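Local coordinates for putative HMP/thiamine permease protein YkoE (Bacillus subtilis, PDB 5EDL) that binds thiamine as the membrane-embedded S component of an ECF transporter and probably helps carry thiamine or its hydroxymethylpyrimidine precursor across the membrane, at residues V4-I9 with Y56-P61; F48-I53 with V66-A71; G62-S67 with L95-V100; A71-C76 with M85-G90. All coordinates share one frame; numbering follows the deposited sequence.

Contact 1. Residues V4-I9 with Y56-P61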
loop_
_atom_site.group_PDB
_atom_site.type_symbol
_atom_site.label_atom_id
_atom_site.label_comp_id
_atom_site.label_asym_id
_atom_site.label_seq_id
_atom_site.Cartn_x
_atom_site.Cartn_y
_atom_site.Cartn_z
ATOM N N VAL A 4 4.401 21.362 -1.512
ATOM C CA VAL A 4 5.379 20.904 -2.490
ATOM C C VAL A 4 6.188 19.762 -1.917
ATOM O O VAL A 4 6.301 18.702 -2.533
ATOM C CB VAL A 4 6.328 22.043 -2.919
ATOM C CG1 VAL A 4 7.486 21.491 -3.738
ATOM C CG2 VAL A 4 5.559 23.103 -3.685
ATOM N N LYS A 5 6.707 19.968 -0.709
ATOM C CA LYS A 5 7.520 18.953 -0.046
ATOM C C LYS A 5 6.776 17.623 0.124
ATOM O O LYS A 5 7.388 16.565 0.062
ATOM C CB LYS A 5 8.005 19.457 1.313
ATOM C CG LYS A 5 6.908 19.777 2.316
ATOM C CD LYS A 5 7.499 20.396 3.585
ATOM C CE LYS A 5 6.441 20.659 4.643
ATOM N NZ LYS A 5 6.998 21.396 5.837
ATOM N N GLU A 6 5.463 17.674 0.332
ATOM C CA GLU A 6 4.691 16.439 0.497
ATOM C C GLU A 6 4.560 15.707 -0.839
ATOM O O GLU A 6 4.690 14.485 -0.904
ATOM C CB GLU A 6 3.314 16.735 1.086
ATOM C CG GLU A 6 3.364 17.203 2.550
ATOM C CD GLU A 6 2.067 17.850 3.003
ATOM O OE1 GLU A 6 1.338 18.386 2.145
ATOM O OE2 GLU A 6 1.769 17.811 4.209
ATOM N N ILE A 7 4.297 16.464 -1.900
ATOM C CA ILE A 7 4.236 15.894 -3.234
ATOM C C ILE A 7 5.591 15.241 -3.529
ATOM O O ILE A 7 5.654 14.089 -3.968
ATOM C CB ILE A 7 3.859 16.965 -4.299
ATOM C CG1 ILE A 7 2.420 17.446 -4.075
ATOM C CG2 ILE A 7 3.989 16.402 -5.704
ATOM C CD1 ILE A 7 2.035 18.679 -4.892
ATOM N N VAL A 8 6.669 15.951 -3.223
ATOM C CA VAL A 8 8.017 15.435 -3.432
ATOM C C VAL A 8 8.344 14.186 -2.610
ATOM O O VAL A 8 8.891 13.224 -3.153
ATOM C CB VAL A 8 9.081 16.504 -3.124
ATOM C CG1 VAL A 8 10.476 15.908 -3.244
ATOM C CG2 VAL A 8 8.930 17.697 -4.060
ATOM N N ILE A 9 8.037 14.195 -1.311
ATOM C CA ILE A 9 8.339 13.031 -0.467
ATOM C C ILE A 9 7.511 11.814 -0.888
ATOM O O ILE A 9 7.974 10.666 -0.824
ATOM C CB ILE A 9 8.086 13.306 1.028
ATOM C CG1 ILE A 9 8.375 12.051 1.842
ATOM C CG2 ILE A 9 6.647 13.700 1.275
ATOM C CD1 ILE A 9 7.933 12.147 3.267
ATOM N N TYR A 56 -0.836 7.342 5.527
ATOM C CA TYR A 56 -0.553 7.406 6.958
ATOM C C TYR A 56 0.462 8.523 7.274
ATOM O O TYR A 56 0.340 9.214 8.287
ATOM C CB TYR A 56 -0.065 6.032 7.434
ATOM C CG TYR A 56 0.295 5.895 8.901
ATOM C CD1 TYR A 56 -0.668 5.971 9.898
ATOM C CD2 TYR A 56 1.600 5.640 9.274
ATOM C CE1 TYR A 56 -0.324 5.829 11.242
ATOM C CE2 TYR A 56 1.954 5.488 10.597
ATOM C CZ TYR A 56 0.999 5.591 11.579
ATOM O OH TYR A 56 1.389 5.424 12.873
ATOM N N MET A 57 1.428 8.732 6.384
ATOM C CA MET A 57 2.431 9.779 6.589
ATOM C C MET A 57 1.872 11.172 6.346
ATOM O O MET A 57 2.104 12.075 7.136
ATOM C CB MET A 57 3.643 9.587 5.672
ATOM C CG MET A 57 4.589 8.456 6.052
ATOM S SD MET A 57 6.030 8.481 4.942
ATOM C CE MET A 57 5.921 10.181 4.354
ATOM N N ILE A 58 1.148 11.338 5.241
ATOM C CA ILE A 58 0.803 12.666 4.750
ATOM C C ILE A 58 -0.601 13.084 5.173
ATOM O O ILE A 58 -0.834 14.243 5.509
ATOM C CB ILE A 58 0.935 12.728 3.214
ATOM C CG1 ILE A 58 2.400 12.521 2.821
ATOM C CG2 ILE A 58 0.377 14.042 2.682
ATOM C CD1 ILE A 58 2.628 12.349 1.331
ATOM N N ARG A 59 -1.521 12.122 5.154
ATOM C CA ARG A 59 -2.860 12.279 5.711
ATOM C C ARG A 59 -3.678 13.341 4.977
ATOM O O ARG A 59 -4.399 14.113 5.592
ATOM C CB ARG A 59 -2.767 12.593 7.217
ATOM C CG ARG A 59 -2.026 11.489 7.980
ATOM C CD ARG A 59 -2.122 11.577 9.504
ATOM N NE ARG A 59 -1.493 10.394 10.087
ATOM C CZ ARG A 59 -1.418 10.120 11.379
ATOM N NH1 ARG A 59 -1.918 10.956 12.277
ATOM N NH2 ARG A 59 -0.824 9.003 11.774
ATOM N N LYS A 60 -3.568 13.358 3.651
ATOM C CA LYS A 60 -4.348 14.261 2.828
ATOM C C LYS A 60 -4.956 13.471 1.658
ATOM O O LYS A 60 -4.450 12.420 1.294
ATOM C CB LYS A 60 -3.482 15.421 2.336
ATOM C CG LYS A 60 -2.918 16.264 3.481
ATOM C CD LYS A 60 -2.151 17.473 3.015
ATOM C CE LYS A 60 -1.711 18.323 4.223
ATOM N NZ LYS A 60 -0.804 19.427 3.835
ATOM N N PRO A 61 -6.065 13.966 1.106
ATOM C CA PRO A 61 -6.804 13.209 0.094
ATOM C C PRO A 61 -5.957 12.957 -1.146
ATOM O O PRO A 61 -5.215 13.828 -1.582
ATOM C CB PRO A 61 -8.000 14.114 -0.227
ATOM C CG PRO A 61 -8.137 15.020 0.989
ATOM C CD PRO A 61 -6.731 15.235 1.463
HETATM O O HOH W 1 1.118 15.877 6.154
#

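Contact 2. Residues F48-I53 with V66-A71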
loop_
_atom_site.group_PDB
_atom_site.type_symbol
_atom_site.label_atom_id
_atom_site.label_comp_id
_atom_site.label_asym_id
_atom_site.label_seq_id
_atom_site.Cartn_x
_atom_site.Cartn_y
_atom_site.Cartn_z
ATOM N N PHE A 48 0.593 -3.251 -2.244
ATOM C CA PHE A 48 -0.262 -2.126 -1.815
ATOM C C PHE A 48 0.399 -1.201 -0.782
ATOM O O PHE A 48 -0.179 -0.176 -0.404
ATOM C CB PHE A 48 -1.574 -2.600 -1.175
ATOM C CG PHE A 48 -2.240 -3.753 -1.862
ATOM C CD1 PHE A 48 -2.182 -3.915 -3.236
ATOM C CD2 PHE A 48 -2.950 -4.677 -1.108
ATOM C CE1 PHE A 48 -2.818 -4.991 -3.848
ATOM C CE2 PHE A 48 -3.588 -5.752 -1.703
ATOM C CZ PHE A 48 -3.523 -5.914 -3.083
ATOM N N ILE A 49 1.572 -1.576 -0.292
ATOM C CA ILE A 49 2.116 -0.921 0.899
ATOM C C ILE A 49 2.340 0.588 0.699
ATOM O O ILE A 49 2.157 1.360 1.625
ATOM C CB ILE A 49 3.446 -1.587 1.359
ATOM C CG1 ILE A 49 3.804 -1.102 2.772
ATOM C CG2 ILE A 49 4.570 -1.307 0.369
ATOM C CD1 ILE A 49 4.886 -1.919 3.441
ATOM N N VAL A 50 2.683 0.997 -0.522
ATOM C CA VAL A 50 2.910 2.406 -0.826
ATOM C C VAL A 50 1.675 3.248 -0.494
ATOM O O VAL A 50 1.798 4.339 0.044
ATOM C CB VAL A 50 3.305 2.600 -2.313
ATOM C CG1 VAL A 50 3.142 4.042 -2.745
ATOM C CG2 VAL A 50 4.726 2.136 -2.535
ATOM N N SER A 51 0.489 2.723 -0.783
ATOM C CA SER A 51 -0.738 3.463 -0.528
ATOM C C SER A 51 -0.899 3.758 0.953
ATOM O O SER A 51 -1.265 4.856 1.332
ATOM C CB SER A 51 -1.959 2.699 -1.036
ATOM O OG SER A 51 -2.042 2.771 -2.443
ATOM N N VAL A 52 -0.616 2.763 1.779
ATOM C CA VAL A 52 -0.797 2.907 3.208
ATOM C C VAL A 52 0.249 3.882 3.771
ATOM O O VAL A 52 -0.082 4.741 4.570
ATOM C CB VAL A 52 -0.718 1.537 3.920
ATOM C CG1 VAL A 52 -0.561 1.713 5.435
ATOM C CG2 VAL A 52 -1.966 0.714 3.600
ATOM N N ILE A 53 1.492 3.744 3.319
ATOM C CA ILE A 53 2.600 4.583 3.773
ATOM C C ILE A 53 2.317 6.055 3.470
ATOM O O ILE A 53 2.334 6.891 4.368
ATOM C CB ILE A 53 3.943 4.141 3.115
ATOM C CG1 ILE A 53 4.334 2.736 3.617
ATOM C CG2 ILE A 53 5.053 5.197 3.359
ATOM C CD1 ILE A 53 5.563 2.120 2.945
ATOM N N VAL A 66 -2.496 8.332 -5.622
ATOM C CA VAL A 66 -1.418 8.852 -6.446
ATOM C C VAL A 66 -0.087 8.164 -6.173
ATOM O O VAL A 66 0.640 7.842 -7.102
ATOM C CB VAL A 66 -1.236 10.371 -6.267
ATOM C CG1 VAL A 66 -0.082 10.856 -7.140
ATOM C CG2 VAL A 66 -2.521 11.102 -6.642
ATOM N N SER A 67 0.229 7.921 -4.912
ATOM C CA SER A 67 1.473 7.229 -4.589
ATOM C C SER A 67 1.557 5.852 -5.290
ATOM O O SER A 67 2.603 5.485 -5.804
ATOM C CB SER A 67 1.610 7.067 -3.078
ATOM O OG SER A 67 0.590 6.230 -2.563
ATOM N N GLU A 68 0.456 5.099 -5.303
ATOM C CA GLU A 68 0.432 3.773 -5.919
ATOM C C GLU A 68 0.573 3.871 -7.449
ATOM O O GLU A 68 1.228 3.035 -8.072
ATOM C CB GLU A 68 -0.864 3.035 -5.534
ATOM C CG GLU A 68 -1.024 1.589 -6.069
ATOM C CD GLU A 68 -0.143 0.551 -5.363
ATOM O OE1 GLU A 68 0.673 0.916 -4.486
ATOM O OE2 GLU A 68 -0.253 -0.641 -5.706
ATOM N N ILE A 69 -0.064 4.875 -8.048
ATOM C CA ILE A 69 0.079 5.109 -9.481
ATOM C C ILE A 69 1.546 5.362 -9.840
ATOM O O ILE A 69 2.083 4.743 -10.772
ATOM C CB ILE A 69 -0.793 6.285 -9.955
ATOM C CG1 ILE A 69 -2.273 5.895 -9.894
ATOM C CG2 ILE A 69 -0.394 6.739 -11.391
ATOM C CD1 ILE A 69 -3.210 7.055 -10.085
ATOM N N ILE A 70 2.199 6.250 -9.098
ATOM C CA ILE A 70 3.604 6.552 -9.360
ATOM C C ILE A 70 4.492 5.308 -9.180
ATOM O O ILE A 70 5.368 5.037 -10.010
ATOM C CB ILE A 70 4.115 7.682 -8.451
ATOM C CG1 ILE A 70 3.383 8.995 -8.772
ATOM C CG2 ILE A 70 5.612 7.850 -8.614
ATOM C CD1 ILE A 70 3.566 10.082 -7.697
ATOM N N ALA A 71 4.269 4.566 -8.097
ATOM C CA ALA A 71 5.017 3.340 -7.861
ATOM C C ALA A 71 4.830 2.341 -9.025
ATOM O O ALA A 71 5.786 1.724 -9.468
ATOM C CB ALA A 71 4.598 2.694 -6.520
#

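Contact 3. Residues G62-S67 with L95-V100. With MPG ([(Z)-octadec-9-enyl] (2R)-2,3-bis(oxidanyl)propanoate), chain C.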
loop_
_atom_site.group_PDB
_atom_site.type_symbol
_atom_site.label_atom_id
_atom_site.label_comp_id
_atom_site.label_asym_id
_atom_site.label_seq_id
_atom_site.Cartn_x
_atom_site.Cartn_y
_atom_site.Cartn_z
ATOM N N GLY A 62 -6.069 11.758 -1.689
ATOM C CA GLY A 62 -5.354 11.404 -2.898
ATOM C C GLY A 62 -4.009 10.743 -2.673
ATOM O O GLY A 62 -3.404 10.256 -3.625
ATOM N N ALA A 63 -3.531 10.715 -1.430
ATOM C CA ALA A 63 -2.210 10.136 -1.153
ATOM C C ALA A 63 -2.127 8.665 -1.550
ATOM O O ALA A 63 -1.163 8.241 -2.187
ATOM C CB ALA A 63 -1.847 10.288 0.331
ATOM N N ALA A 64 -3.135 7.897 -1.158
ATOM C CA ALA A 64 -3.129 6.457 -1.376
ATOM C C ALA A 64 -3.188 6.172 -2.869
ATOM O O ALA A 64 -2.528 5.273 -3.350
ATOM C CB ALA A 64 -4.297 5.785 -0.665
ATOM N N LEU A 65 -3.981 6.962 -3.582
ATOM C CA LEU A 65 -4.210 6.729 -5.002
ATOM C C LEU A 65 -2.983 7.111 -5.822
ATOM O O LEU A 65 -2.490 6.314 -6.618
ATOM C CB LEU A 65 -5.430 7.517 -5.495
ATOM C CG LEU A 65 -5.632 7.548 -7.014
ATOM C CD1 LEU A 65 -5.755 6.114 -7.548
ATOM C CD2 LEU A 65 -6.875 8.369 -7.366
ATOM N N VAL A 66 -2.496 8.332 -5.622
ATOM C CA VAL A 66 -1.418 8.852 -6.446
ATOM C C VAL A 66 -0.087 8.164 -6.173
ATOM O O VAL A 66 0.640 7.842 -7.102
ATOM C CB VAL A 66 -1.236 10.371 -6.267
ATOM C CG1 VAL A 66 -0.082 10.856 -7.140
ATOM C CG2 VAL A 66 -2.521 11.102 -6.642
ATOM N N SER A 67 0.229 7.921 -4.912
ATOM C CA SER A 67 1.473 7.229 -4.589
ATOM C C SER A 67 1.557 5.852 -5.290
ATOM O O SER A 67 2.603 5.485 -5.804
ATOM C CB SER A 67 1.610 7.067 -3.078
ATOM O OG SER A 67 0.590 6.230 -2.563
ATOM N N LEU A 95 -7.182 3.095 -6.051
ATOM C CA LEU A 95 -8.585 3.476 -5.872
ATOM C C LEU A 95 -9.228 2.692 -4.745
ATOM O O LEU A 95 -10.025 3.235 -3.970
ATOM C CB LEU A 95 -9.383 3.247 -7.164
ATOM C CG LEU A 95 -9.032 4.154 -8.354
ATOM C CD1 LEU A 95 -9.689 3.629 -9.634
ATOM C CD2 LEU A 95 -9.440 5.609 -8.100
ATOM N N GLY A 96 -8.900 1.401 -4.678
ATOM C CA GLY A 96 -9.378 0.543 -3.602
ATOM C C GLY A 96 -8.942 1.007 -2.216
ATOM O O GLY A 96 -9.742 1.009 -1.264
ATOM N N ALA A 97 -7.675 1.390 -2.090
ATOM C CA ALA A 97 -7.162 1.943 -0.823
ATOM C C ALA A 97 -7.740 3.336 -0.541
ATOM O O ALA A 97 -8.180 3.623 0.568
ATOM C CB ALA A 97 -5.653 1.994 -0.853
ATOM N N GLU A 98 -7.740 4.188 -1.555
ATOM C CA GLU A 98 -8.241 5.547 -1.419
ATOM C C GLU A 98 -9.707 5.557 -0.979
ATOM O O GLU A 98 -10.115 6.433 -0.229
ATOM C CB GLU A 98 -8.084 6.308 -2.735
ATOM C CG GLU A 98 -8.342 7.812 -2.624
ATOM C CD GLU A 98 -7.211 8.551 -1.914
ATOM O OE1 GLU A 98 -6.032 8.345 -2.265
ATOM O OE2 GLU A 98 -7.513 9.337 -0.998
ATOM N N ALA A 99 -10.497 4.594 -1.455
ATOM C CA ALA A 99 -11.917 4.543 -1.112
ATOM C C ALA A 99 -12.133 4.437 0.410
ATOM O O ALA A 99 -13.093 4.977 0.948
ATOM C CB ALA A 99 -12.595 3.373 -1.833
ATOM N N VAL A 100 -11.241 3.734 1.090
ATOM C CA VAL A 100 -11.346 3.569 2.543
ATOM C C VAL A 100 -10.991 4.887 3.263
ATOM O O VAL A 100 -11.599 5.236 4.281
ATOM C CB VAL A 100 -10.441 2.412 3.029
ATOM C CG1 VAL A 100 -10.199 2.481 4.540
ATOM C CG2 VAL A 100 -11.042 1.066 2.627
HETATM C C2 MPG C . -14.254 3.796 -5.258
HETATM C C3 MPG C . -14.248 5.029 -4.383
HETATM C C4 MPG C . -12.875 5.665 -4.414
HETATM C C5 MPG C . -12.689 6.377 -5.733
HETATM C C6 MPG C . -12.273 7.807 -5.485
HETATM C C7 MPG C . -10.840 7.825 -5.017
HETATM C C8 MPG C . -10.258 9.206 -5.216
HETATM C C9 MPG C . -10.629 10.070 -4.032
HETATM C C10 MPG C . -10.098 11.299 -3.842
HETATM C C11 MPG C . -9.094 11.907 -4.796
HETATM C C12 MPG C . -9.592 13.281 -5.189
HETATM C C13 MPG C . -9.571 14.213 -3.991
HETATM C C14 MPG C . -10.969 14.502 -3.483
HETATM C C15 MPG C . -11.046 15.916 -2.952
HETATM C C16 MPG C . -11.732 15.920 -1.605
HETATM C C17 MPG C . -11.651 17.297 -0.990
HETATM C C18 MPG C . -11.719 17.163 0.514
HETATM O O1 MPG C . -15.601 1.957 -4.570
HETATM C C1 MPG C . -15.638 3.186 -5.258
HETATM O O HOH W 2 -5.290 8.847 0.731
#

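Contact 4. Residues A71-C76 with M85-G90. With VIB (3-(4-amino-2-methyl-pyrimidin-5-ylmethyl)-5-(2-hydroxy-ethyl)-4-methyl-thiazol-3-ium), chain B.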
loop_
_atom_site.group_PDB
_atom_site.type_symbol
_atom_site.label_atom_id
_atom_site.label_comp_id
_atom_site.label_asym_id
_atom_site.label_seq_id
_atom_site.Cartn_x
_atom_site.Cartn_y
_atom_site.Cartn_z
ATOM N N ALA A 71 4.269 4.566 -8.097
ATOM C CA ALA A 71 5.017 3.340 -7.861
ATOM C C ALA A 71 4.830 2.341 -9.025
ATOM O O ALA A 71 5.786 1.724 -9.468
ATOM C CB ALA A 71 4.598 2.694 -6.520
ATOM N N ALA A 72 3.593 2.184 -9.500
ATOM C CA ALA A 72 3.301 1.267 -10.609
ATOM C C ALA A 72 3.943 1.727 -11.918
ATOM O O ALA A 72 4.457 0.908 -12.699
ATOM C CB ALA A 72 1.799 1.113 -10.798
ATOM N N LEU A 73 3.886 3.031 -12.164
ATOM C CA LEU A 73 4.502 3.623 -13.343
ATOM C C LEU A 73 5.984 3.294 -13.361
ATOM O O LEU A 73 6.531 2.855 -14.374
ATOM C CB LEU A 73 4.290 5.153 -13.371
ATOM C CG LEU A 73 5.223 5.989 -14.255
ATOM C CD1 LEU A 73 5.106 5.542 -15.726
ATOM C CD2 LEU A 73 4.948 7.492 -14.120
ATOM N N VAL A 74 6.636 3.515 -12.227
ATOM C CA VAL A 74 8.069 3.343 -12.156
ATOM C C VAL A 74 8.436 1.860 -12.239
ATOM O O VAL A 74 9.439 1.501 -12.858
ATOM C CB VAL A 74 8.646 3.978 -10.874
ATOM C CG1 VAL A 74 10.116 3.618 -10.717
ATOM C CG2 VAL A 74 8.469 5.496 -10.919
ATOM N N GLU A 75 7.615 1.004 -11.627
ATOM C CA GLU A 75 7.829 -0.434 -11.747
ATOM C C GLU A 75 7.752 -0.870 -13.225
ATOM O O GLU A 75 8.553 -1.678 -13.684
ATOM C CB GLU A 75 6.815 -1.217 -10.904
ATOM C CG GLU A 75 7.171 -2.695 -10.801
ATOM C CD GLU A 75 6.029 -3.544 -10.269
ATOM O OE1 GLU A 75 5.083 -2.973 -9.686
ATOM O OE2 GLU A 75 6.079 -4.779 -10.455
ATOM N N CYS A 76 6.788 -0.320 -13.953
ATOM C CA CYS A 76 6.663 -0.566 -15.385
ATOM C C CYS A 76 7.933 -0.134 -16.117
ATOM O O CYS A 76 8.502 -0.900 -16.893
ATOM C CB CYS A 76 5.444 0.166 -15.962
ATOM S SG CYS A 76 5.300 0.053 -17.785
ATOM N N MET A 85 0.096 -2.954 -18.270
ATOM C CA MET A 85 -1.075 -3.424 -17.523
ATOM C C MET A 85 -0.813 -3.351 -16.000
ATOM O O MET A 85 -1.754 -3.285 -15.210
ATOM C CB MET A 85 -1.504 -4.842 -17.956
ATOM C CG MET A 85 -0.443 -5.936 -17.942
ATOM S SD MET A 85 -0.993 -7.505 -18.719
ATOM C CE MET A 85 -1.231 -7.009 -20.420
ATOM N N VAL A 86 0.452 -3.310 -15.586
ATOM C CA VAL A 86 0.738 -3.162 -14.165
ATOM C C VAL A 86 0.325 -1.750 -13.698
ATOM O O VAL A 86 -0.023 -1.555 -12.542
ATOM C CB VAL A 86 2.227 -3.418 -13.824
ATOM C CG1 VAL A 86 3.111 -2.239 -14.264
ATOM C CG2 VAL A 86 2.382 -3.663 -12.311
ATOM N N ILE A 87 0.350 -0.776 -14.604
ATOM C CA ILE A 87 -0.093 0.572 -14.264
ATOM C C ILE A 87 -1.614 0.583 -14.046
ATOM O O ILE A 87 -2.111 1.289 -13.176
ATOM C CB ILE A 87 0.300 1.604 -15.339
ATOM C CG1 ILE A 87 1.831 1.721 -15.409
ATOM C CG2 ILE A 87 -0.342 2.961 -15.033
ATOM C CD1 ILE A 87 2.360 2.509 -16.590
ATOM N N VAL A 88 -2.336 -0.231 -14.815
ATOM C CA VAL A 88 -3.773 -0.368 -14.624
ATOM C C VAL A 88 -4.090 -0.997 -13.264
ATOM O O VAL A 88 -4.925 -0.486 -12.514
ATOM C CB VAL A 88 -4.434 -1.226 -15.721
ATOM C CG1 VAL A 88 -5.952 -1.224 -15.533
ATOM C CG2 VAL A 88 -4.048 -0.731 -17.127
ATOM N N ILE A 89 -3.428 -2.101 -12.927
ATOM C CA ILE A 89 -3.742 -2.716 -11.640
ATOM C C ILE A 89 -3.287 -1.788 -10.516
ATOM O O ILE A 89 -3.887 -1.756 -9.439
ATOM C CB ILE A 89 -3.123 -4.137 -11.477
ATOM C CG1 ILE A 89 -3.954 -4.942 -10.453
ATOM C CG2 ILE A 89 -1.637 -4.059 -11.119
ATOM C CD1 ILE A 89 -3.617 -6.431 -10.342
ATOM N N GLY A 90 -2.253 -0.994 -10.783
ATOM C CA GLY A 90 -1.808 0.006 -9.822
ATOM C C GLY A 90 -2.888 1.047 -9.563
ATOM O O GLY A 90 -3.195 1.362 -8.413
HETATM C CM2 VIB B . 1.989 -2.280 -8.578
HETATM N N4A VIB B . -0.526 -6.438 -7.999
HETATM C CM4 VIB B . 0.817 -10.980 -8.960
HETATM O O1 VIB B . -2.983 -11.068 -9.658
HETATM C C7 VIB B . -2.823 -11.192 -11.057
HETATM C C6 VIB B . -1.365 -11.457 -11.341
HETATM C C2 VIB B . 0.231 -7.837 -11.183
HETATM S S1 VIB B . -0.756 -8.839 -11.871
HETATM C C5 VIB B . -0.615 -10.164 -11.078
HETATM C C4 VIB B . 0.334 -9.971 -10.008
HETATM N N3 VIB B . 0.873 -8.499 -10.083
HETATM C C7A VIB B . 1.883 -8.012 -9.149
HETATM C C4A VIB B . 0.677 -5.757 -8.425
HETATM N N3A VIB B . 0.782 -4.431 -8.319
HETATM C C2A VIB B . 1.924 -3.810 -8.726
HETATM N N1A VIB B . 2.967 -4.545 -9.226
HETATM C C6A VIB B . 2.879 -5.896 -9.338
HETATM C C5A VIB B . 1.717 -6.498 -8.924
#

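Contact 1. Residues V4-I9 with Y56-P61
Glu6 and Lys60 make the charged part of this contact, a salt bridge between helix 4-35 and the loop that follows helix 49-58. The two side chains cross at about a right angle. Glu6 OE1 receives Lys60 NZ at 2.9 Å on its syn lone pair, the one on the side of OE2, and OE2 takes a weak bond from the same nitrogen. Glu6 CG stands beside its own backbone N, anti to the carbonyl carbon (chi1 -69°), and the extended chain beyond it carries the carboxylate past Ile58 to the lysine. Both charged ends have further partners near the N-terminus: OE1 accepts from Lys3 N, and NZ donates to Ser1 O.

A water supplies the second polar link. It donates to Glu6 OE2 at 2.8 Å and to Ile58 O at 2.6 Å, so one molecule ties the carboxylate to a carbonyl in the last turn of helix 49-58.

Van der Waals packing lies beside these bonds. Ile58 CD1 rests on Glu6 O at 3.7 Å and meets Ile9 CG2 at 4.2 Å, while Ile58 CG2 lies near the carboxylate carbon of Glu6. Ile9 and Met57 reach toward each other tip to tip, although the modelled gap between their terminal methyls is too short to be trusted.

Met178 packs on both Glu6 and Ile9. Beyond Met57 lie Leu180 of helix 179-192 and Ser166 of helix 140-170, so the contact joins the start of helix 4-35 and the end of helix 49-58 to the C-terminal part of the bundle.

Contact 2. Residues F48-I53 with V66-A71
An antiparallel pair of consecutive transmembrane helices, 49-58 and 63-77, packs here in the interior of the S-component bundle, next to the thiamine pocket to which Glu68 belongs. The segment axes approach to 8.0 Å at 142° between their directions, and the backbones are nearest at Ser51 and Glu68. Ser51, Ser67 and Ala71, all small, are consistent with this closeness.

Val50 is the main bump on its helix, and its two methyls go to different neighbours. CG1 presses on Ser67 with 3.4 Å to Ser67 CB, tighter than ordinary carbon packing. CG2 meets the methyl of Ala71 more loosely, with 4.0 Å from Val50 CG2 to Ala71 CB. Ser67 OG, close to this valine, is satisfied within its own helix by Ala63 O.

Glu68 runs along the other side of Val50. CG is anti to the backbone N (chi1 -178°) and the chain bends at chi2 (74°), which folds the carboxylate back across the gap toward the start of helix 49-58, with Glu68 OE1 3.8 Å from Val50 CB. Its oxygens are held by separate partners, OE1 by Tyr21 OH and OE2 by Gln93 NE2. The same tyrosine hydroxyl is also bonded to Val50 N, so Tyr21 links the glutamate to the opposing helix, while Gln93 in turn bonds to thiamine through its other amide atom.

Ser51 OG, hydrogen-bonded to Ala64 O, lies against the aliphatic root of the glutamate, 3.3 Å from Glu68 CB.

Contact 3. Residues G62-S67 with L95-V100
The N-terminal turn of helix 63-77, with Gly62 at the N-cap position, is gripped by a glutamate of the neighbouring helix 85-103, Glu98. Each oxygen accepts from one backbone N-H. Glu98 OE2 accepts from Gly62 N at 2.9 Å (157° at the hydrogen), with the donor above the carboxylate plane rather than within it. Glu98 OE1 accepts from Leu65 N at 2.8 Å and is met nearly along its C-O axis. A water adds a third link, donating to Glu98 OE2 at 2.9 Å while accepting from Ala64 N at 3.0 Å. Trp106 NE1 also binds OE2.

The bend at chi2 (73°) turns the carboxylate to the helix end and leaves Glu98 CG against the lipid, 3.5 Å from MPG C7. Around this polar core the packing is apolar. Ala64 CB meets Ala97 CB at 4.0 Å. Leu65 and Leu95 lie side by side, with Leu65 CD1 3.8 Å from Leu95 CD2.

Several N-H donors and the positive end of a helix converge on a buried carboxylate, an environment that would be expected to stabilise its ionised form even with a hydrocarbon chain alongside.

Contact 4. Residues A71-C76 with M85-G90
Ala72 and Gly90 let the two helices approach closely. Gly90 has no side chain, and the methyl of Ala72 settles into the shallow hollow this leaves, with Ala72 CB 3.9 Å from Gly90 CA and 3.7 Å from Val86 O. The segment axes pass at 8.3 Å and run nearly antiparallel, at 165° between their directions; Ala72 and Ile87 are the nearest backbone pair.

Larger side chains flank the alanine, Ile87 with Leu73 to one side and Val86 with Glu75 to the other. Ile87 is one bump: its CG1 lies across the backbone of the facing helix, 3.9 Å from Ala72 O and from Leu73 CA. Its CD1 extends on to Cys76 and reaches CB at 3.9 Å. Leu73 runs beside Ile87, the two side chains pointing the same way and meeting loosely at their CD1 methyls.

Val86 is the other bump, and its branches serve different purposes. CG1, set between the backbone N and the carbonyl carbon (chi1 75°), packs on Cys76 CB at 3.8 Å. CG2, anti to the backbone N, turns to the ligand and approaches thiamine N1A to 3.3 Å. Ile89 comes to the same side of the pyrimidine through its CG2. From the opposing helix the extended chain of Glu75 brings OE1 within 2.7 Å of the ligand atom N1A, while OE2 is held by Thr25 and Asn80, which probably help fix the carboxylate's rotation.

The seam is thus a close helical hairpin whose inner side forms part of the thiamine pocket of this S component, with Glu75, Val86 and Ile89 as its contribution to the site.

Overall arrangement
Helix 63-77 runs through contacts 2, 3 and 4, so contacts 3, 2 and 4 follow this helix from its start to the ligand, with contact 1 at the loop that leads into it. Contacts 2 and 3 lie closest, with centres about 8 Å apart, and join where Ser51 CB packs on Ala97 CB at 3.8 Å. Contact 2 touches contact 4 through Glu68 CG and Gly90 O, 3.2 Å apart. Glu68 and Glu75 both belong to the thiamine pocket, whereas contact 3 borders a lipid. Contact 1 is remote from the hairpin of contact 4, about 20 Å between centres, and meets contact 3 where Pro61 packs on Glu98.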